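Side-chain contacts in cellulose 1,4-beta-cellobiosidase (Thermobifida fusca, PDB 4JJJ), which probably hydrolyses cellulose to cellobiose as the family 48 glycoside hydrolase module of a larger cellulase, built on an (alpha/alpha)6 helical fold: residues 55-60 / 78-83; 128-133 / 288-293; 452-457 / 526-531. The protein carries 1 engineered substitution. All coordinates share one frame; numbering follows the deposited sequence. Where two conformers were deposited one is given.

Interaction 1 of 3, residues 55-60 / 78-83. With ZN (zinc ion), chain B.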
ATOM      1  N   TYR A  55      -8.636  -0.976  -6.039  1.00  4.82           N
ATOM      2  CA  TYR A  55      -9.268   0.052  -6.805  1.00  4.66           C
ATOM      3  C   TYR A  55     -10.207  -0.502  -7.903  1.00  4.81           C
ATOM      4  O   TYR A  55     -11.232   0.087  -8.189  1.00  5.30           O
ATOM      5  CB  TYR A  55      -8.236   1.025  -7.402  1.00  4.97           C
ATOM      6  CG  TYR A  55      -7.842   2.120  -6.470  1.00  4.61           C
ATOM      7  CD1 TYR A  55      -8.549   3.329  -6.455  1.00  4.97           C
ATOM      8  CD2 TYR A  55      -6.755   1.989  -5.602  1.00  4.75           C
ATOM      9  CE1 TYR A  55      -8.168   4.330  -5.604  1.00  4.99           C
ATOM     10  CE2 TYR A  55      -6.400   3.023  -4.691  1.00  4.52           C
ATOM     11  CZ  TYR A  55      -7.069   4.176  -4.708  1.00  5.12           C
ATOM     12  OH  TYR A  55      -6.745   5.236  -3.900  1.00  4.91           O
ATOM     13  N   TYR A  56      -9.863  -1.662  -8.452  1.00  4.80           N
ATOM     14  CA  TYR A  56     -10.703  -2.343  -9.435  1.00  5.31           C
ATOM     15  C   TYR A  56     -12.014  -2.716  -8.768  1.00  5.22           C
ATOM     16  O   TYR A  56     -13.101  -2.453  -9.284  1.00  5.31           O
ATOM     17  CB  TYR A  56      -9.962  -3.534  -9.983  1.00  5.73           C
ATOM     18  CG  TYR A  56     -10.642  -4.411 -11.024  1.00  4.98           C
ATOM     19  CD1 TYR A  56     -11.758  -4.006 -11.760  1.00  5.34           C
ATOM     20  CD2 TYR A  56     -10.132  -5.720 -11.229  1.00  5.29           C
ATOM     21  CE1 TYR A  56     -12.346  -4.894 -12.701  1.00  5.21           C
ATOM     22  CE2 TYR A  56     -10.709  -6.600 -12.137  1.00  5.14           C
ATOM     23  CZ  TYR A  56     -11.828  -6.145 -12.794  1.00  5.50           C
ATOM     24  OH  TYR A  56     -12.462  -7.105 -13.639  1.00  6.60           O
ATOM     25  N   LEU A  57     -11.938  -3.213  -7.553  1.00  5.16           N
ATOM     26  CA  LEU A  57     -13.161  -3.500  -6.743  1.00  5.32           C
ATOM     27  C   LEU A  57     -13.944  -2.221  -6.624  1.00  5.33           C
ATOM     28  O   LEU A  57     -15.190  -2.185  -6.791  1.00  5.75           O
ATOM     29  CB  LEU A  57     -12.850  -4.042  -5.401  1.00  5.87           C
ATOM     30  CG  LEU A  57     -12.137  -5.370  -5.379  1.00  6.02           C
ATOM     31  CD1 LEU A  57     -11.789  -5.738  -3.953  1.00  6.53           C
ATOM     32  CD2 LEU A  57     -12.989  -6.505  -6.020  1.00  6.68           C
ATOM     33  N   TRP A  58     -13.275  -1.115  -6.202  1.00  5.09           N
ATOM     34  CA  TRP A  58     -13.953   0.135  -5.952  1.00  5.22           C
ATOM     35  C   TRP A  58     -14.727   0.619  -7.183  1.00  5.26           C
ATOM     36  O   TRP A  58     -15.907   1.074  -7.113  1.00  5.49           O
ATOM     37  CB  TRP A  58     -12.995   1.224  -5.484  1.00  5.39           C
ATOM     38  CG  TRP A  58     -13.528   2.288  -4.642  1.00  6.05           C
ATOM     39  CD1 TRP A  58     -14.834   2.612  -4.308  1.00  6.23           C
ATOM     40  CD2 TRP A  58     -12.695   3.211  -3.899  1.00  7.22           C
ATOM     41  NE1 TRP A  58     -14.851   3.667  -3.431  1.00  7.83           N
ATOM     42  CE2 TRP A  58     -13.546   4.073  -3.181  1.00  7.88           C
ATOM     43  CE3 TRP A  58     -11.292   3.391  -3.842  1.00  7.41           C
ATOM     44  CZ2 TRP A  58     -13.065   5.106  -2.357  1.00  8.61           C
ATOM     45  CZ3 TRP A  58     -10.794   4.429  -3.004  1.00  8.10           C
ATOM     46  CH2 TRP A  58     -11.680   5.250  -2.256  1.00  8.55           C
ATOM     47  N   LEU A  59     -14.092   0.497  -8.388  1.00  4.73           N
ATOM     48  CA  LEU A  59     -14.725   0.942  -9.590  1.00  5.51           C
ATOM     49  C   LEU A  59     -15.970   0.121  -9.893  1.00  5.58           C
ATOM     50  O   LEU A  59     -17.012   0.703 -10.257  1.00  6.16           O
ATOM     51  CB  LEU A  59     -13.745   0.746 -10.724  1.00  6.66           C
ATOM     52  CG  LEU A  59     -14.169   1.256 -12.128  1.00  6.62           C
ATOM     53  CD1 LEU A  59     -14.140   2.763 -12.194  1.00  7.01           C
ATOM     54  CD2 LEU A  59     -13.286   0.650 -13.188  1.00  7.63           C
ATOM     55  N   GLU A  60     -15.867  -1.192  -9.754  1.00  5.59           N
ATOM     56  CA  GLU A  60     -17.039  -2.023 -10.005  1.00  5.86           C
ATOM     57  C   GLU A  60     -18.105  -1.908  -8.965  1.00  5.98           C
ATOM     58  O   GLU A  60     -19.274  -2.109  -9.299  1.00  7.28           O
ATOM     59  CB  GLU A  60     -16.595  -3.500 -10.249  1.00  6.06           C
ATOM     60  CG  GLU A  60     -15.654  -3.696 -11.432  1.00  6.68           C
ATOM     61  CD  GLU A  60     -16.176  -3.384 -12.787  1.00  7.16           C
ATOM     62  OE1 GLU A  60     -17.195  -2.622 -12.917  1.00  6.32           O
ATOM     63  OE2 GLU A  60     -15.499  -3.851 -13.729  1.00  7.57           O
ATOM     64  N   GLU A  78     -13.329 -12.461  -8.378  0.70  7.66           N
ATOM     65  CA  GLU A  78     -12.785 -13.694  -8.949  0.70  8.95           C
ATOM     66  C   GLU A  78     -11.382 -13.549  -9.479  0.70  8.37           C
ATOM     67  O   GLU A  78     -10.512 -14.419  -9.206  0.70  8.07           O
ATOM     68  CB  GLU A  78     -13.700 -14.193 -10.080  0.70 10.82           C
ATOM     69  CG  GLU A  78     -13.457 -15.644 -10.434  0.70 12.84           C
ATOM     70  CD  GLU A  78     -14.374 -16.163 -11.555  0.70 15.28           C
ATOM     71  OE1 GLU A  78     -14.044 -17.209 -12.178  0.70 16.63           O
ATOM     72  OE2 GLU A  78     -15.300 -15.452 -11.885  0.70 16.14           O
ATOM     73  N   SER A  79     -11.109 -12.425 -10.166  1.00  8.60           N
ATOM     74  CA  SER A  79      -9.808 -12.167 -10.686  1.00  7.43           C
ATOM     75  C   SER A  79      -8.769 -12.097  -9.555  1.00  7.18           C
ATOM     76  O   SER A  79      -7.702 -12.705  -9.624  1.00  7.66           O
ATOM     77  CB  SER A  79      -9.821 -10.968 -11.579  1.00  7.41           C
ATOM     78  OG  SER A  79      -8.489 -10.763 -12.034  1.00  8.10           O
ATOM     79  N   MET A  80      -9.052 -11.285  -8.513  0.50  7.27           N
ATOM     80  CA  MET A  80      -8.221 -11.211  -7.279  0.50  7.36           C
ATOM     81  C   MET A  80      -7.905 -12.617  -6.720  0.50  7.55           C
ATOM     82  O   MET A  80      -6.747 -12.991  -6.427  0.50  7.03           O
ATOM     83  CB  MET A  80      -8.910 -10.294  -6.236  0.50  7.13           C
ATOM     84  CG  MET A  80      -8.065  -9.830  -5.009  0.50  7.16           C
ATOM     85  SD  MET A  80      -9.086  -8.797  -3.901  0.50  7.34           S
ATOM     86  CE  MET A  80     -10.070  -8.188  -5.269  0.50  6.01           C
ATOM     87  N   GLU A  81      -8.946 -13.442  -6.511  1.00  8.37           N
ATOM     88  CA  GLU A  81      -8.755 -14.810  -5.974  1.00  8.82           C
ATOM     89  C   GLU A  81      -7.934 -15.673  -6.877  1.00  9.16           C
ATOM     90  O   GLU A  81      -7.175 -16.539  -6.403  1.00  9.78           O
ATOM     91  CB  GLU A  81     -10.129 -15.451  -5.660  1.00 10.27           C
ATOM     92  CG  GLU A  81     -10.802 -14.914  -4.470  1.00 11.44           C
ATOM     93  CD  GLU A  81     -12.073 -15.646  -4.109  1.00 14.60           C
ATOM     94  OE1 GLU A  81     -12.635 -16.202  -5.095  1.00 17.91           O
ATOM     95  OE2 GLU A  81     -12.463 -15.647  -2.936  1.00 12.35           O
ATOM     96  N   THR A  82      -8.021 -15.484  -8.164  1.00  8.80           N
ATOM     97  CA  THR A  82      -7.307 -16.284  -9.111  1.00  8.83           C
ATOM     98  C   THR A  82      -5.847 -15.951  -9.263  1.00  8.74           C
ATOM     99  O   THR A  82      -5.002 -16.832  -9.417  1.00  8.90           O
ATOM    100  CB  THR A  82      -8.013 -16.270 -10.507  1.00  9.91           C
ATOM    101  OG1 THR A  82      -9.373 -16.667 -10.351  1.00  9.46           O
ATOM    102  CG2 THR A  82      -7.373 -17.109 -11.509  1.00 11.08           C
ATOM    103  N   PHE A  83      -5.551 -14.643  -9.161  1.00  7.32           N
ATOM    104  CA  PHE A  83      -4.259 -14.157  -9.620  1.00  6.80           C
ATOM    105  C   PHE A  83      -3.359 -13.545  -8.547  1.00  6.80           C
ATOM    106  O   PHE A  83      -2.200 -13.393  -8.783  1.00  6.69           O
ATOM    107  CB  PHE A  83      -4.355 -13.224 -10.821  1.00  7.84           C
ATOM    108  CG  PHE A  83      -4.948 -13.881 -12.016  1.00  8.47           C
ATOM    109  CD1 PHE A  83      -4.289 -14.961 -12.596  1.00 10.22           C
ATOM    110  CD2 PHE A  83      -6.161 -13.440 -12.525  1.00  9.59           C
ATOM    111  CE1 PHE A  83      -4.840 -15.595 -13.734  1.00 11.23           C
ATOM    112  CE2 PHE A  83      -6.706 -14.011 -13.673  1.00 10.69           C
ATOM    113  CZ  PHE A  83      -6.058 -15.082 -14.222  1.00 11.04           C
TER
HETATM  114 ZN    ZN B 732     -14.708 -16.573  -5.528  0.50 52.88          ZN
HETATM  115  O   HOH W   1     -16.627 -17.620  -5.578  0.50 24.49           O
HETATM  116  O   HOH W   2     -14.619 -15.833  -7.366  0.50 21.03           O
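Behind the meeting of Met-80 with Leu-57, the carbonyl oxygen of Glu-78 is gripped twice by one residue: Thr-82 N reaches Glu-78 O at 2.9 Å and Thr-82 OG1 reaches Glu-78 O at 2.8 Å, the hydroxyl standing 41° out of the carbonyl plane. The threonine CG2 lies 3.5 Å above the plane of the Phe-83 ring, over the centre. Between the segments the contact is apolar. Met-80 has CG anti to the backbone N (chi1 -167°), which sends the chain toward Leu-57, and in one of its two modelled conformers a bend at chi3 places CE against the branched end of the leucine, the two side chains crossing at about a right angle. There CE comes nearer to CG, CD1 and CD2 than van der Waals contact allows, so this closeness is doubtful. With an alanine at Leu-57 the whole branched end is gone, and Met-80 CE would probably lose its partner and be free to turn. Beside this pair the Tyr-56 ring presents its edge, CE2 lying 4.5 Å from Ser-79 CB, while Ser-79 OG is satisfied by Leu-28 O. On the outer side of the helix Glu-81 OE1 binds a zinc ion at 2.1 Å, with two waters and Lys-255 NZ completing four ligands. The contact thus joins consecutive helices, 50-67 and 71-83, linked by a short turn; helix 223-242 covers Leu-57, Phe-620 of helix 620-637 meets Tyr-56, and strand 27-30 lies along Tyr-56 and Ser-79.

Interaction 2 of 3, residues 128-133 / 288-293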
ATOM      1  N   ASP A 128       2.390 -16.484  17.962  1.00 10.48           N
ATOM      2  CA  ASP A 128       1.331 -15.977  17.106  1.00  9.11           C
ATOM      3  C   ASP A 128      -0.015 -16.432  17.574  1.00  9.09           C
ATOM      4  O   ASP A 128      -0.285 -17.648  17.506  1.00  9.77           O
ATOM      5  CB  ASP A 128       1.605 -16.585  15.678  1.00  8.24           C
ATOM      6  CG  ASP A 128       0.469 -16.388  14.656  1.00  8.46           C
ATOM      7  OD1 ASP A 128      -0.626 -15.896  14.930  1.00  8.59           O
ATOM      8  OD2 ASP A 128       0.701 -16.898  13.490  1.00  9.30           O
ATOM      9  N   PRO A 129      -0.910 -15.486  17.964  1.00  8.85           N
ATOM     10  CA  PRO A 129      -2.200 -15.825  18.573  1.00  9.25           C
ATOM     11  C   PRO A 129      -3.326 -15.868  17.587  1.00  9.92           C
ATOM     12  O   PRO A 129      -4.455 -16.074  17.987  1.00 10.68           O
ATOM     13  CB  PRO A 129      -2.432 -14.681  19.567  1.00  9.89           C
ATOM     14  CG  PRO A 129      -1.846 -13.521  18.845  1.00  9.73           C
ATOM     15  CD  PRO A 129      -0.622 -14.032  18.094  1.00  9.40           C
ATOM     16  N   LEU A 130      -3.003 -15.726  16.291  1.00  9.02           N
ATOM     17  CA  LEU A 130      -4.015 -15.738  15.275  1.00  8.50           C
ATOM     18  C   LEU A 130      -4.118 -17.054  14.511  1.00  8.66           C
ATOM     19  O   LEU A 130      -5.200 -17.440  14.096  1.00  9.57           O
ATOM     20  CB  LEU A 130      -3.758 -14.687  14.173  1.00  8.08           C
ATOM     21  CG  LEU A 130      -3.731 -13.231  14.683  1.00  7.73           C
ATOM     22  CD1 LEU A 130      -3.378 -12.392  13.473  1.00  8.68           C
ATOM     23  CD2 LEU A 130      -4.988 -12.800  15.439  1.00  7.84           C
ATOM     24  N   ALA A 131      -2.996 -17.737  14.293  1.00  9.39           N
ATOM     25  CA  ALA A 131      -2.966 -18.801  13.287  1.00  9.24           C
ATOM     26  C   ALA A 131      -3.970 -19.967  13.540  1.00 11.09           C
ATOM     27  O   ALA A 131      -4.673 -20.422  12.658  1.00 10.89           O
ATOM     28  CB  ALA A 131      -1.562 -19.346  13.212  1.00  9.30           C
ATOM     29  N   GLN A 132      -3.946 -20.454  14.769  0.50 10.48           N
ATOM     30  CA  GLN A 132      -4.740 -21.615  15.124  0.50 13.56           C
ATOM     31  C   GLN A 132      -6.216 -21.235  15.024  0.50 11.07           C
ATOM     32  O   GLN A 132      -7.007 -22.001  14.500  0.50 11.78           O
ATOM     33  CB  GLN A 132      -4.341 -22.126  16.528  0.50 15.22           C
ATOM     34  CG  GLN A 132      -5.443 -22.886  17.298  0.50 20.37           C
ATOM     35  CD  GLN A 132      -4.882 -23.445  18.608  0.50 23.55           C
ATOM     36  OE1 GLN A 132      -3.733 -23.136  18.983  0.50 24.71           O
ATOM     37  NE2 GLN A 132      -5.654 -24.305  19.284  0.50 29.45           N
ATOM     38  N   GLU A 133      -6.552 -20.001  15.449  0.50 10.92           N
ATOM     39  CA  GLU A 133      -7.923 -19.529  15.362  0.50  9.82           C
ATOM     40  C   GLU A 133      -8.418 -19.365  13.926  0.50 10.32           C
ATOM     41  O   GLU A 133      -9.578 -19.684  13.555  0.50 10.15           O
ATOM     42  CB  GLU A 133      -8.076 -18.170  16.085  0.50 10.14           C
ATOM     43  CG  GLU A 133      -9.356 -17.462  15.761  0.50  8.96           C
ATOM     44  CD  GLU A 133      -9.437 -16.136  16.528  0.50  8.54           C
ATOM     45  OE1 GLU A 133      -8.584 -15.353  16.209  0.50  6.82           O
ATOM     46  OE2 GLU A 133     -10.342 -15.935  17.393  0.50  7.84           O
ATOM     47  N   GLN A 288       2.922 -13.015  24.426  1.00 14.21           N
ATOM     48  CA  GLN A 288       1.992 -14.053  24.797  1.00 17.97           C
ATOM     49  C   GLN A 288       0.616 -13.472  24.505  1.00 16.60           C
ATOM     50  O   GLN A 288       0.307 -12.303  24.859  1.00 14.91           O
ATOM     51  CB  GLN A 288       2.120 -14.306  26.315  1.00 23.50           C
ATOM     52  CG  GLN A 288       3.576 -14.386  26.780  1.00 27.69           C
ATOM     53  CD  GLN A 288       3.789 -14.247  28.282  1.00 32.96           C
ATOM     54  OE1 GLN A 288       4.451 -13.314  28.772  1.00 35.11           O
ATOM     55  NE2 GLN A 288       3.206 -15.169  29.025  1.00 39.61           N
ATOM     56  N   GLY A 289      -0.177 -14.243  23.812  1.00 14.71           N
ATOM     57  CA  GLY A 289      -1.565 -13.829  23.560  1.00 14.46           C
ATOM     58  C   GLY A 289      -1.525 -12.561  22.715  1.00 13.47           C
ATOM     59  O   GLY A 289      -0.694 -12.447  21.787  1.00 13.49           O
ATOM     60  N   LYS A 290      -2.363 -11.579  23.058  1.00 11.83           N
ATOM     61  CA  LYS A 290      -2.361 -10.364  22.285  1.00 12.80           C
ATOM     62  C   LYS A 290      -1.508  -9.246  22.822  1.00 10.65           C
ATOM     63  O   LYS A 290      -1.718  -8.105  22.401  1.00  9.75           O
ATOM     64  CB  LYS A 290      -3.814  -9.852  22.144  1.00 14.57           C
ATOM     65  CG  LYS A 290      -4.923 -10.861  21.714  1.00 18.25           C
ATOM     66  CD  LYS A 290      -5.081 -10.876  20.261  1.00 16.50           C
ATOM     67  CE  LYS A 290      -5.861 -12.038  19.587  1.00 14.38           C
ATOM     68  NZ  LYS A 290      -7.344 -11.803  19.735  1.00 14.79           N
ATOM     69  N   ASP A 291      -0.525  -9.500  23.671  1.00 10.83           N
ATOM     70  CA  ASP A 291       0.265  -8.399  24.159  1.00 10.95           C
ATOM     71  C   ASP A 291       1.287  -7.873  23.117  1.00  9.76           C
ATOM     72  O   ASP A 291       1.880  -6.826  23.300  1.00 10.87           O
ATOM     73  CB  ASP A 291       0.939  -8.672  25.500  1.00 14.05           C
ATOM     74  CG  ASP A 291       1.997  -9.662  25.453  1.00 16.74           C
ATOM     75  OD1 ASP A 291       2.458 -10.098  24.392  1.00 18.09           O
ATOM     76  OD2 ASP A 291       2.406 -10.116  26.620  1.00 23.50           O
ATOM     77  N   SER A 292       1.393  -8.621  22.006  1.00  8.90           N
ATOM     78  CA  SER A 292       2.195  -8.253  20.840  1.00  7.90           C
ATOM     79  C   SER A 292       1.336  -7.471  19.795  1.00  8.27           C
ATOM     80  O   SER A 292       1.866  -7.154  18.729  1.00  8.18           O
ATOM     81  CB  SER A 292       2.794  -9.474  20.157  1.00  8.08           C
ATOM     82  OG  SER A 292       1.797 -10.433  19.843  1.00  9.15           O
ATOM     83  N   ALA A 293       0.069  -7.178  20.109  1.00  7.53           N
ATOM     84  CA  ALA A 293      -0.739  -6.368  19.209  1.00  7.70           C
ATOM     85  C   ALA A 293      -0.640  -4.897  19.487  1.00  7.23           C
ATOM     86  O   ALA A 293      -0.921  -4.463  20.594  1.00  9.30           O
ATOM     87  CB  ALA A 293      -2.170  -6.840  19.250  1.00  8.05           C
TER
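An Asx turn leads into helix 131-138, and the proline at its centre, Pro-129, is the residue that meets the loop 288-293. Asp-128 OD1 takes Leu-130 N at 2.7 Å, nearly along the carboxylate C-O axis, and also Ala-131 N at 3.1 Å, from 45° above the carboxylate plane, which makes the wider Asx motif. The other oxygen, Asp-128 OD2, is held by the hydroxyls of Tyr-97 and Tyr-265, so four bonds fix the carboxylate and with it the turn. Pro-129 presents the CB-CG side of its ring to the Gly-289 carbonyl, with CG 3.3 Å and CB 3.6 Å from Gly-289 O, a van der Waals contact of ring carbons with a peptide oxygen. Gly-289 has a positive phi of 64°, a conformation that a residue without a side chain adopts readily. The chain of Lys-290 is turned about CB-CG (chi2 -91°), and this carries its end back to the partner segment: CE lies 4.3 Å from Pro-129 CB and equally far from Leu-130 CD2. Its ammonium group passes on to a salt bridge with Asp-351 and a bond to Thr-347 OG1. The loop is itself tied, Gln-288 N donating to Asp-291 OD1 at 3.0 Å while Asp-291 N returns a bond to Gln-288 O. Away from the metal and catalytic sites, the contact sets the start of helix 131-138 against the loop between helix 250-263 and strand 302-306; Phe-268 touches both Pro-129 and Ser-292, and strand 314-317 reaches Asp-128 and Ala-131 through Arg-316.

Interaction 3 of 3, residues 452-457 / 526-531; sequences TDVDAD and EGLLDA. With ZN (zinc ion), chain S; NA (sodium ion), chain J.
Val-454 packs by apolar contact against the backbone of helix 519-533 at Gly-527, its CB 3.8 Å from Gly-527 C. One branch, CG1, sits anti to the valine's carbonyl carbon (chi1 -53°) and meets Leu-528 CD2 at 3.9 Å; the other, CG2, lies 4.1 Å from Gly-527 CA, on the side where a beta carbon would point, and would collide with one. Thr-452 adds its methyl, CG2 standing 4.0 Å from the same Leu-528 CD2, and both Thr-452 and Val-454 cross the leucine at about a right angle. The threonine hydroxyl turns instead to Ala-448 O in the preceding helix.

Polar contact between the segments goes through water. One water donates to Val-454 O at 2.8 Å and to Gly-527 O, so the two carbonyls are bridged just where the backbones come nearest. Within the loop, Asp-453 OD1 accepts Asp-455 N at 2.9 Å from 43° above its carboxylate plane, an Asx turn, and Asp-455 OD2 is bound by Asn-462 N.

Metal ions bind two acidic residues of the same helix. Glu-526 OE2 binds a zinc ion at 1.9 Å, a site that His-633 NE2 shares. Asp-530 meets a sodium ion with OD1 at 2.4 Å and, more loosely, with OD2, and a sodium-bound water also donates to Glu-526 O and OE1, linking the two acidic residues. A loop thus lies directly on a helix backbone where a glycine has no side chain, at the periphery of the (alpha/alpha)6 fold.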
ATOM      1  N   THR A 452      -4.690  24.624  -1.476  1.00  8.14           N
ATOM      2  CA  THR A 452      -5.268  24.179  -2.732  1.00  8.12           C
ATOM      3  C   THR A 452      -5.698  25.371  -3.560  1.00  8.48           C
ATOM      4  O   THR A 452      -6.309  26.320  -3.011  1.00  9.69           O
ATOM      5  CB  THR A 452      -6.494  23.259  -2.418  1.00  8.58           C
ATOM      6  OG1 THR A 452      -6.055  22.096  -1.706  1.00  8.63           O
ATOM      7  CG2 THR A 452      -7.143  22.773  -3.672  1.00  8.14           C
ATOM      8  N   ASP A 453      -5.445  25.316  -4.868  1.00  9.07           N
ATOM      9  CA  ASP A 453      -5.864  26.373  -5.810  1.00  9.77           C
ATOM     10  C   ASP A 453      -6.621  25.788  -6.925  1.00  9.73           C
ATOM     11  O   ASP A 453      -6.058  25.038  -7.701  1.00 10.76           O
ATOM     12  CB  ASP A 453      -4.647  27.125  -6.341  1.00 11.30           C
ATOM     13  CG  ASP A 453      -5.035  28.315  -7.259  1.00 16.29           C
ATOM     14  OD1 ASP A 453      -6.219  28.549  -7.548  1.00 13.29           O
ATOM     15  OD2 ASP A 453      -4.000  28.925  -7.657  1.00 20.97           O
ATOM     16  N   VAL A 454      -7.954  26.016  -6.951  1.00 10.62           N
ATOM     17  CA  VAL A 454      -8.780  25.353  -7.956  1.00 10.05           C
ATOM     18  C   VAL A 454      -8.742  26.125  -9.294  1.00 10.11           C
ATOM     19  O   VAL A 454      -9.325  25.722 -10.227  1.00 10.63           O
ATOM     20  CB  VAL A 454     -10.255  25.099  -7.467  1.00 11.39           C
ATOM     21  CG1 VAL A 454     -10.227  24.380  -6.147  1.00 11.68           C
ATOM     22  CG2 VAL A 454     -11.008  26.426  -7.226  1.00 11.34           C
ATOM     23  N   ASP A 455      -8.177  27.311  -9.257  1.00 10.80           N
ATOM     24  CA  ASP A 455      -7.990  28.170 -10.480  1.00 11.18           C
ATOM     25  C   ASP A 455      -9.344  28.431 -11.090  1.00 13.47           C
ATOM     26  O   ASP A 455      -9.548  28.224 -12.294  1.00 12.88           O
ATOM     27  CB  ASP A 455      -7.003  27.494 -11.480  1.00 12.14           C
ATOM     28  CG  ASP A 455      -6.621  28.399 -12.635  1.00 14.88           C
ATOM     29  OD1 ASP A 455      -6.558  29.639 -12.351  1.00 14.95           O
ATOM     30  OD2 ASP A 455      -6.462  27.876 -13.776  1.00 13.43           O
ATOM     31  N   ALA A 456     -10.310  28.863 -10.249  1.00 14.45           N
ATOM     32  CA  ALA A 456     -11.678  28.898 -10.689  1.00 16.23           C
ATOM     33  C   ALA A 456     -11.915  29.895 -11.816  1.00 18.28           C
ATOM     34  O   ALA A 456     -12.753  29.606 -12.648  1.00 20.57           O
ATOM     35  CB  ALA A 456     -12.607  29.297  -9.604  1.00 16.24           C
ATOM     36  N   ASP A 457     -11.200  31.003 -11.789  1.00 20.80           N
ATOM     37  CA  ASP A 457     -11.488  32.051 -12.814  1.00 25.44           C
ATOM     38  C   ASP A 457     -11.067  31.549 -14.212  1.00 25.77           C
ATOM     39  O   ASP A 457     -11.437  32.163 -15.214  1.00 25.11           O
ATOM     40  CB  ASP A 457     -10.743  33.342 -12.491  1.00 28.04           C
ATOM     41  CG  ASP A 457     -11.214  34.032 -11.204  1.00 33.02           C
ATOM     42  OD1 ASP A 457     -12.412  33.898 -10.780  1.00 37.02           O
ATOM     43  OD2 ASP A 457     -10.326  34.691 -10.579  1.00 43.61           O
ATOM     44  N   GLU A 526     -15.924  21.238  -5.549  1.00  9.91           N
ATOM     45  CA  GLU A 526     -16.588  21.426  -6.835  1.00 11.30           C
ATOM     46  C   GLU A 526     -15.562  21.970  -7.847  1.00  9.94           C
ATOM     47  O   GLU A 526     -15.584  21.559  -9.026  1.00  9.52           O
ATOM     48  CB  GLU A 526     -17.721  22.436  -6.725  1.00 12.45           C
ATOM     49  CG  GLU A 526     -18.928  21.963  -5.947  1.00 14.31           C
ATOM     50  CD  GLU A 526     -19.861  20.966  -6.653  1.00 14.34           C
ATOM     51  OE1 GLU A 526     -19.477  20.225  -7.585  1.00 15.01           O
ATOM     52  OE2 GLU A 526     -21.064  20.949  -6.244  1.00 13.85           O
ATOM     53  N   GLY A 527     -14.674  22.871  -7.411  1.00  9.44           N
ATOM     54  CA  GLY A 527     -13.630  23.410  -8.273  1.00  9.12           C
ATOM     55  C   GLY A 527     -12.623  22.378  -8.733  1.00 10.07           C
ATOM     56  O   GLY A 527     -12.198  22.368  -9.853  1.00  9.24           O
ATOM     57  N   LEU A 528     -12.297  21.444  -7.822  1.00  8.94           N
ATOM     58  CA  LEU A 528     -11.457  20.291  -8.181  1.00  8.23           C
ATOM     59  C   LEU A 528     -12.105  19.327  -9.200  1.00  7.57           C
ATOM     60  O   LEU A 528     -11.466  18.897 -10.170  1.00  8.70           O
ATOM     61  CB  LEU A 528     -11.025  19.535  -6.931  1.00  8.78           C
ATOM     62  CG  LEU A 528     -10.126  20.334  -5.970  1.00  9.00           C
ATOM     63  CD1 LEU A 528      -9.834  19.528  -4.746  1.00 11.04           C
ATOM     64  CD2 LEU A 528      -8.839  20.799  -6.692  1.00  8.78           C
ATOM     65  N   LEU A 529     -13.401  19.060  -9.073  1.00  7.62           N
ATOM     66  CA  LEU A 529     -14.059  18.190 -10.023  1.00  8.19           C
ATOM     67  C   LEU A 529     -14.133  18.884 -11.409  1.00  9.00           C
ATOM     68  O   LEU A 529     -13.925  18.263 -12.416  1.00 10.52           O
ATOM     69  CB  LEU A 529     -15.490  17.902  -9.560  1.00  8.82           C
ATOM     70  CG  LEU A 529     -15.676  17.079  -8.287  1.00  7.92           C
ATOM     71  CD1 LEU A 529     -17.177  16.908  -7.988  1.00  8.02           C
ATOM     72  CD2 LEU A 529     -14.932  15.794  -8.375  1.00  8.83           C
ATOM     73  N   ASP A 530     -14.348  20.197 -11.418  1.00  9.05           N
ATOM     74  CA  ASP A 530     -14.342  20.912 -12.683  1.00 10.30           C
ATOM     75  C   ASP A 530     -12.968  20.784 -13.320  1.00  9.11           C
ATOM     76  O   ASP A 530     -12.855  20.660 -14.544  1.00  9.71           O
ATOM     77  CB  ASP A 530     -14.611  22.392 -12.468  1.00 11.97           C
ATOM     78  CG  ASP A 530     -16.036  22.723 -12.150  1.00 17.75           C
ATOM     79  OD1 ASP A 530     -16.883  21.903 -12.425  1.00 19.61           O
ATOM     80  OD2 ASP A 530     -16.289  23.850 -11.640  1.00 23.80           O
ATOM     81  N   ALA A 531     -11.926  20.991 -12.507  1.00  8.70           N
ATOM     82  CA  ALA A 531     -10.541  20.900 -12.968  1.00  9.70           C
ATOM     83  C   ALA A 531     -10.240  19.567 -13.586  1.00  9.64           C
ATOM     84  O   ALA A 531      -9.648  19.466 -14.650  1.00  9.51           O
ATOM     85  CB  ALA A 531      -9.619  21.209 -11.797  1.00  9.19           C
TER
HETATM   86 ZN    ZN S 718     -22.129  19.809  -7.385  1.00 16.65          ZN
HETATM   87 NA    NA J 709     -18.908  22.605 -11.372  1.00 27.91          NA
HETATM   88  O   HOH W   3     -11.810  24.772 -11.128  1.00 13.30           O
HETATM   89  O   HOH W   4     -18.150  20.831  -9.931  1.00 14.03           O
HETATM   90  O   HOH W   5     -22.249  20.451  -9.330  1.00 28.97           O
HETATM   91  O   HOH W   6     -21.168  22.326 -10.043  1.00 46.52           O
HETATM   92  O   HOH W   7     -18.563  24.028 -10.139  1.00 50.03           O
HETATM   93  O   HOH W   8     -18.766  24.317 -12.526  1.00 37.94           O

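How the interactions relate
From the N terminus the three contacts follow in series, none nesting within or crossing another. Interaction 1 closes only 17 residues, the end of one helix, a short turn and the first half of the next, and so makes a local helix pair. Interaction 2 spans 154 residues, including the engineered Asn-224 at the predicted nucleophile position, and joins a helix start to a loop well beyond it. Interaction 3 spans 68 residues and brings a loop after helix 435-450 to helix 519-533. Interactions 2 and 3 lie on opposite sides of the chain's centre, their own centres 48 Å apart; the nearest atoms of interactions 1 and 3 are about 12 Å apart.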